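Local coordinates for protein beta-galactosidase (Trichoderma reesei, PDB 3OG2) that probably hydrolyses terminal non-reducing beta-D-galactose residues of beta-D-galactosides, as a glycosylated member of glycoside hydrolase family 35, at residues 727-732 with 804-809. Residues are numbered along the deposited sequence; the frame is centred on the assembly and turned at random.
Sequences QLFLST and ILDYAL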
loop_
_atom_site.group_PDB
_atom_site.type_symbol
_atom_site.label_atom_id
_atom_site.label_comp_id
_atom_site.label_asym_id
_atom_site.label_seq_id
_atom_site.Cartn_x
_atom_site.Cartn_y
_atom_site.Cartn_z
ATOM N N GLN A 727 33.002 35.313 -6.505
ATOM C CA GLN A 727 32.942 33.891 -6.290
ATOM C C GLN A 727 31.715 33.632 -5.414
ATOM O O GLN A 727 31.563 34.247 -4.367
ATOM C CB GLN A 727 34.211 33.404 -5.598
ATOM C CG GLN A 727 35.485 33.641 -6.434
ATOM C CD GLN A 727 35.543 33.024 -7.803
ATOM O OE1 GLN A 727 36.275 33.572 -8.675
ATOM N NE2 GLN A 727 34.826 31.918 -8.036
ATOM N N LEU A 728 30.884 32.711 -5.870
ATOM C CA LEU A 728 29.688 32.346 -5.132
ATOM C C LEU A 728 29.771 30.906 -4.633
ATOM O O LEU A 728 30.060 29.976 -5.396
ATOM C CB LEU A 728 28.486 32.444 -6.099
ATOM C CG LEU A 728 27.160 31.964 -5.514
ATOM C CD1 LEU A 728 26.737 32.898 -4.384
ATOM C CD2 LEU A 728 26.150 31.922 -6.673
ATOM N N PHE A 729 29.510 30.714 -3.366
ATOM C CA PHE A 729 29.403 29.414 -2.715
ATOM C C PHE A 729 27.942 29.286 -2.395
ATOM O O PHE A 729 27.385 30.235 -1.792
ATOM C CB PHE A 729 30.252 29.364 -1.423
ATOM C CG PHE A 729 29.840 28.208 -0.537
ATOM C CD1 PHE A 729 30.116 26.915 -0.956
ATOM C CD2 PHE A 729 29.204 28.441 0.674
ATOM C CE1 PHE A 729 29.749 25.858 -0.156
ATOM C CE2 PHE A 729 28.844 27.380 1.489
ATOM C CZ PHE A 729 29.140 26.090 1.071
ATOM N N LEU A 730 27.324 28.200 -2.768
ATOM C CA LEU A 730 25.919 27.988 -2.477
ATOM C C LEU A 730 25.643 26.572 -2.007
ATOM O O LEU A 730 25.931 25.602 -2.687
ATOM C CB LEU A 730 25.190 28.264 -3.771
ATOM C CG LEU A 730 23.738 28.507 -3.776
ATOM C CD1 LEU A 730 23.271 29.714 -2.946
ATOM C CD2 LEU A 730 23.325 28.700 -5.243
ATOM N N SER A 731 25.119 26.437 -0.799
ATOM C CA SER A 731 24.780 25.154 -0.216
ATOM C C SER A 731 23.278 24.993 -0.248
ATOM O O SER A 731 22.559 25.786 0.399
ATOM C CB SER A 731 25.372 25.085 1.198
ATOM O OG SER A 731 25.075 23.837 1.802
ATOM N N THR A 732 22.808 24.053 -1.062
ATOM C CA THR A 732 21.360 23.825 -1.205
ATOM C C THR A 732 20.946 22.497 -0.642
ATOM O O THR A 732 21.732 21.546 -0.524
ATOM C CB THR A 732 20.913 23.966 -2.686
ATOM O OG1 THR A 732 21.678 23.023 -3.492
ATOM C CG2 THR A 732 21.117 25.370 -3.223
ATOM N N ILE A 804 18.117 27.027 0.852
ATOM C CA ILE A 804 19.542 27.378 0.875
ATOM C C ILE A 804 20.003 27.311 2.316
ATOM O O ILE A 804 19.508 28.026 3.173
ATOM C CB ILE A 804 19.787 28.766 0.261
ATOM C CG1 ILE A 804 19.374 28.759 -1.233
ATOM C CG2 ILE A 804 21.235 29.221 0.447
ATOM C CD1 ILE A 804 19.259 30.134 -1.847
ATOM N N LEU A 805 20.959 26.406 2.575
ATOM C CA LEU A 805 21.509 26.241 3.927
ATOM C C LEU A 805 22.570 27.270 4.213
ATOM O O LEU A 805 22.783 27.606 5.393
ATOM C CB LEU A 805 22.188 24.846 4.016
ATOM C CG LEU A 805 21.255 23.673 3.814
ATOM C CD1 LEU A 805 22.038 22.373 3.971
ATOM C CD2 LEU A 805 20.114 23.747 4.806
ATOM N N ASP A 806 23.337 27.689 3.215
ATOM C CA ASP A 806 24.459 28.581 3.463
ATOM C C ASP A 806 24.860 29.149 2.123
ATOM O O ASP A 806 24.583 28.571 1.054
ATOM C CB ASP A 806 25.671 27.824 4.043
ATOM C CG ASP A 806 26.653 28.717 4.763
ATOM O OD1 ASP A 806 26.413 29.943 4.842
ATOM O OD2 ASP A 806 27.642 28.182 5.291
ATOM N N TYR A 807 25.531 30.280 2.131
ATOM C CA TYR A 807 26.110 30.860 0.932
ATOM C C TYR A 807 27.213 31.830 1.335
ATOM O O TYR A 807 27.265 32.308 2.447
ATOM C CB TYR A 807 25.051 31.603 0.106
ATOM C CG TYR A 807 24.463 32.823 0.758
ATOM C CD1 TYR A 807 25.028 34.113 0.605
ATOM C CD2 TYR A 807 23.320 32.721 1.542
ATOM C CE1 TYR A 807 24.512 35.237 1.200
ATOM C CE2 TYR A 807 22.762 33.840 2.147
ATOM C CZ TYR A 807 23.365 35.064 1.976
ATOM O OH TYR A 807 22.790 36.158 2.558
ATOM N N ALA A 808 28.007 32.172 0.333
ATOM C CA ALA A 808 29.017 33.209 0.549
ATOM C C ALA A 808 29.274 33.804 -0.838
ATOM O O ALA A 808 29.496 33.050 -1.798
ATOM C CB ALA A 808 30.312 32.670 1.118
ATOM N N LEU A 809 29.244 35.093 -0.937
ATOM C CA LEU A 809 29.563 35.772 -2.203
ATOM C C LEU A 809 30.749 36.678 -1.898
ATOM O O LEU A 809 30.650 37.523 -0.990
ATOM C CB LEU A 809 28.356 36.592 -2.648
ATOM C CG LEU A 809 28.581 37.315 -3.994
ATOM C CD1 LEU A 809 28.899 36.362 -5.139
ATOM C CD2 LEU A 809 27.331 38.129 -4.333
#
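Phe729 sets CG anti to its own nitrogen (chi1 163°), a turn that brings the ring alongside the partner strand, where Asp806, with CG likewise anti (chi1 -160°), lifts its carboxylate to meet it. The two belong to an antiparallel strand pair with a classic beta bulge, a worked example of how one extra residue is absorbed in a beta sheet. Strand 803-811 is an outer strand of a three-stranded sheet, and strand 726-733, at its centre, also pairs with strand 760-767. In the regular part Phe729 and Ala808 form a hydrogen-bonded pair: Phe729 N reaches Ala808 O at 2.8 Å, nearly straight at 168° and in the carbonyl plane. At the bulge, Leu805 and Asp806 both face Ser731, whose OG, beside Leu805 CB, bonds to Asn762. The Phe729 ring offers its edge to Asp806, CE2 lying 4.1 Å from OD2, with ring and carboxylate planes almost perpendicular (86°). An alanine in place of Phe729 would probably uncover the Tyr807 and Ala808 backbone beside the ring and leave the Asp806 carboxylate without its aromatic neighbour. The other face of the sheet is largely apolar: Leu730 CD1 touches both Ile804 CG2 and Tyr807 CB, 4.0 Å from each, while Leu728 and Leu730 also pack on Leu778 and Val780 of strand 775-782, joining this sheet to a second one, the two packed face to face. At the bulge itself, Ser731 O accepts a firm bond from Leu805 N at 2.8 Å and a weak one from Asp806 N at 3.5 Å.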